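Local coordinates for protein putative acetamidase/formamidase (Yersinia enterocolitica subsp. palearctica serotype O:3, PDB 5UBU) that probably hydrolyses carbon-nitrogen bonds other than peptide bonds in linear amides, as expected of an acetamidase/formamidase, and binds sodium ions, at residues 292-296 with 297-301. Sequence-based numbering, arbitrary orientation.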
ATOM      1  N   PHE B 292       2.607 -21.331  23.873  1.00 45.68           N
ATOM      2  CA  PHE B 292       2.648 -20.638  25.183  1.00 46.42           C
ATOM      3  C   PHE B 292       1.300 -20.490  25.912  1.00 47.18           C
ATOM      4  O   PHE B 292       1.104 -19.564  26.696  1.00 47.18           O
ATOM      5  CB  PHE B 292       3.359 -19.283  25.019  1.00 44.63           C
ATOM      6  CG  PHE B 292       4.747 -19.402  24.438  1.00 43.75           C
ATOM      7  CD1 PHE B 292       5.828 -19.731  25.247  1.00 45.39           C
ATOM      8  CD2 PHE B 292       4.975 -19.186  23.085  1.00 41.55           C
ATOM      9  CE1 PHE B 292       7.106 -19.848  24.720  1.00 44.78           C
ATOM     10  CE2 PHE B 292       6.253 -19.294  22.555  1.00 41.05           C
ATOM     11  CZ  PHE B 292       7.318 -19.627  23.375  1.00 42.66           C
ATOM     12  N   GLY B 293       0.383 -21.418  25.650  1.00 47.74           N
ATOM     13  CA  GLY B 293      -0.926 -21.452  26.309  1.00 49.03           C
ATOM     14  C   GLY B 293      -1.863 -20.254  26.260  1.00 47.61           C
ATOM     15  O   GLY B 293      -2.768 -20.148  27.092  1.00 49.11           O
ATOM     16  N   PHE B 294      -1.667 -19.356  25.304  1.00 44.83           N
ATOM     17  CA  PHE B 294      -2.554 -18.202  25.179  1.00 43.85           C
ATOM     18  C   PHE B 294      -3.859 -18.551  24.482  1.00 43.66           C
ATOM     19  O   PHE B 294      -3.914 -19.466  23.672  1.00 43.43           O
ATOM     20  CB  PHE B 294      -1.894 -17.076  24.367  1.00 41.43           C
ATOM     21  CG  PHE B 294      -0.885 -16.268  25.127  1.00 41.50           C
ATOM     22  CD1 PHE B 294       0.407 -16.734  25.318  1.00 41.94           C
ATOM     23  CD2 PHE B 294      -1.220 -15.009  25.615  1.00 41.28           C
ATOM     24  CE1 PHE B 294       1.337 -15.971  26.012  1.00 42.23           C
ATOM     25  CE2 PHE B 294      -0.295 -14.243  26.299  1.00 41.66           C
ATOM     26  CZ  PHE B 294       0.984 -14.724  26.502  1.00 42.11           C
ATOM     27  N   GLU B 295      -4.911 -17.817  24.833  1.00 43.98           N
ATOM     28  CA  GLU B 295      -6.203 -17.935  24.168  1.00 43.74           C
ATOM     29  C   GLU B 295      -6.035 -16.870  23.064  1.00 41.02           C
ATOM     30  O   GLU B 295      -5.453 -15.806  23.311  1.00 40.13           O
ATOM     31  CB  GLU B 295      -7.353 -17.661  25.142  1.00 45.66           C
ATOM     32  CG  GLU B 295      -8.757 -17.729  24.544  1.00 45.90           C
ATOM     33  CD  GLU B 295      -9.167 -16.483  23.773  1.00 43.97           C
ATOM     34  OE1 GLU B 295      -8.923 -15.351  24.261  1.00 43.43           O
ATOM     35  OE2 GLU B 295      -9.785 -16.636  22.694  1.00 43.24           O
ATOM     36  N   GLN B 296      -6.509 -17.157  21.856  1.00 39.78           N
ATOM     37  CA  GLN B 296      -6.301 -16.244  20.710  1.00 37.32           C
ATOM     38  C   GLN B 296      -6.671 -14.773  20.905  1.00 36.31           C
ATOM     39  O   GLN B 296      -5.842 -13.909  20.668  1.00 34.81           O
ATOM     40  CB  GLN B 296      -7.026 -16.752  19.461  1.00 36.97           C
ATOM     41  CG  GLN B 296      -6.544 -16.083  18.184  1.00 34.99           C
ATOM     42  CD  GLN B 296      -7.340 -16.481  16.978  1.00 34.86           C
ATOM     43  OE1 GLN B 296      -8.518 -16.175  16.859  1.00 35.61           O
ATOM     44  NE2 GLN B 296      -6.683 -17.116  16.045  1.00 34.42           N
ATOM     45  N   TRP B 297      -7.906 -14.497  21.318  1.00 37.25           N
ATOM     46  CA  TRP B 297      -8.344 -13.100  21.480  1.00 36.67           C
ATOM     47  C   TRP B 297      -7.612 -12.375  22.592  1.00 37.10           C
ATOM     48  O   TRP B 297      -7.382 -11.177  22.482  1.00 36.35           O
ATOM     49  CB  TRP B 297      -9.864 -12.973  21.649  1.00 37.68           C
ATOM     50  CG  TRP B 297     -10.627 -13.690  20.583  1.00 37.49           C
ATOM     51  CD1 TRP B 297     -11.548 -14.670  20.771  1.00 39.13           C
ATOM     52  CD2 TRP B 297     -10.461 -13.559  19.164  1.00 35.73           C
ATOM     53  NE1 TRP B 297     -12.021 -15.114  19.561  1.00 38.65           N
ATOM     54  CE2 TRP B 297     -11.356 -14.463  18.557  1.00 36.52           C
ATOM     55  CE3 TRP B 297      -9.655 -12.755  18.346  1.00 33.84           C
ATOM     56  CZ2 TRP B 297     -11.466 -14.594  17.169  1.00 35.51           C
ATOM     57  CZ3 TRP B 297      -9.772 -12.884  16.962  1.00 32.87           C
ATOM     58  CH2 TRP B 297     -10.674 -13.798  16.391  1.00 33.69           C
ATOM     59  N   ASP B 298      -7.236 -13.092  23.646  1.00 38.79           N
ATOM     60  CA  ASP B 298      -6.495 -12.478  24.740  1.00 39.48           C
ATOM     61  C   ASP B 298      -5.115 -12.073  24.221  1.00 37.94           C
ATOM     62  O   ASP B 298      -4.641 -10.983  24.521  1.00 37.73           O
ATOM     63  CB  ASP B 298      -6.332 -13.437  25.920  1.00 41.66           C
ATOM     64  CG  ASP B 298      -5.606 -12.795  27.093  1.00 42.67           C
ATOM     65  OD1 ASP B 298      -5.985 -11.679  27.512  1.00 42.81           O
ATOM     66  OD2 ASP B 298      -4.672 -13.426  27.614  1.00 43.52           O
ATOM     67  N   ALA B 299      -4.486 -12.955  23.442  1.00 37.34           N
ATOM     68  CA  ALA B 299      -3.159 -12.684  22.873  1.00 36.14           C
ATOM     69  C   ALA B 299      -3.192 -11.455  21.978  1.00 34.75           C
ATOM     70  O   ALA B 299      -2.297 -10.614  22.042  1.00 34.30           O
ATOM     71  CB  ALA B 299      -2.662 -13.878  22.078  1.00 35.79           C
ATOM     72  N   TYR B 300      -4.228 -11.375  21.143  1.00 34.28           N
ATOM     73  CA  TYR B 300      -4.436 -10.260  20.215  1.00 33.04           C
ATOM     74  C   TYR B 300      -4.576  -8.935  20.964  1.00 33.95           C
ATOM     75  O   TYR B 300      -3.890  -7.957  20.650  1.00 33.35           O
ATOM     76  CB  TYR B 300      -5.674 -10.569  19.364  1.00 32.60           C
ATOM     77  CG  TYR B 300      -6.119  -9.541  18.341  1.00 31.17           C
ATOM     78  CD1 TYR B 300      -5.236  -9.018  17.408  1.00 29.64           C
ATOM     79  CD2 TYR B 300      -7.458  -9.214  18.217  1.00 31.59           C
ATOM     80  CE1 TYR B 300      -5.665  -8.116  16.442  1.00 28.87           C
ATOM     81  CE2 TYR B 300      -7.895  -8.325  17.252  1.00 30.84           C
ATOM     82  CZ  TYR B 300      -6.996  -7.789  16.358  1.00 29.42           C
ATOM     83  OH  TYR B 300      -7.449  -6.909  15.404  1.00 28.93           O
HETATM   84  N   MSE B 301      -5.431  -8.919  21.978  1.00 36.00           N
HETATM   85  CA  MSE B 301      -5.661  -7.713  22.770  1.00 37.15           C
HETATM   86  C   MSE B 301      -4.482  -7.403  23.645  1.00 37.47           C
HETATM   87  O   MSE B 301      -4.219  -6.241  23.911  1.00 37.53           O
HETATM   88  CB  MSE B 301      -6.927  -7.858  23.596  1.00 39.66           C
HETATM   89  CG  MSE B 301      -8.147  -7.927  22.687  1.00 40.27           C
HETATM   90 SE   MSE B 301      -9.786  -8.183  23.754  1.00 45.29          SE
HETATM   91  CE  MSE B 301     -10.018  -6.440  24.627  1.00 45.60           C
TER
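Glu295 folds its carboxylate back over the start of helix 296-306 and takes the backbone N-H groups of Trp297 and Asp298. From CB the chain first runs anti to its own backbone N, then bends at CG (chi2 -79°), which turns CD toward the first helical turn, 3.4 Å from Trp297 N. At the tip, OE1 accepts from Asp298 N at 2.9 Å and also approaches CB of Asp298. OE2 accepts from Trp297 N at 3.2 Å, the N-H...O angle 159°. Both donors lie above the carboxylate plane. OE2 additionally reaches Trp297 CD1, the carboxylate and indole planes standing 52° apart. These bonds make Glu295 a side-chain N-cap: two of the first-turn amides, those of Trp297 and Asp298, which have no helical carbonyl four residues back to bond to, are taken by one carboxylate, whose negative charge probably also suits the positive end of the helix dipole. Regular helical bonding follows, Ala299 N to Glu295 O and Tyr300 N to Gln296 O. The capped turn closes the connection from helix 273-291, on which Phe294 and Gln296 also rest. Gln296, extended beyond CG, runs alongside Trp297 and sets OE1 over one indole face, 3.2 Å from CH2 and displaced toward the rim. Phe294 CD2 packs obliquely on Ala299 CB at 4.0 Å, while its ring meets Arg161 of the second subunit in a cation-pi contact. Asp298 OD1 is bonded by Trp158 NE1 of that same subunit, and Leu138 of the third subunit packs on Gln296 and Trp297.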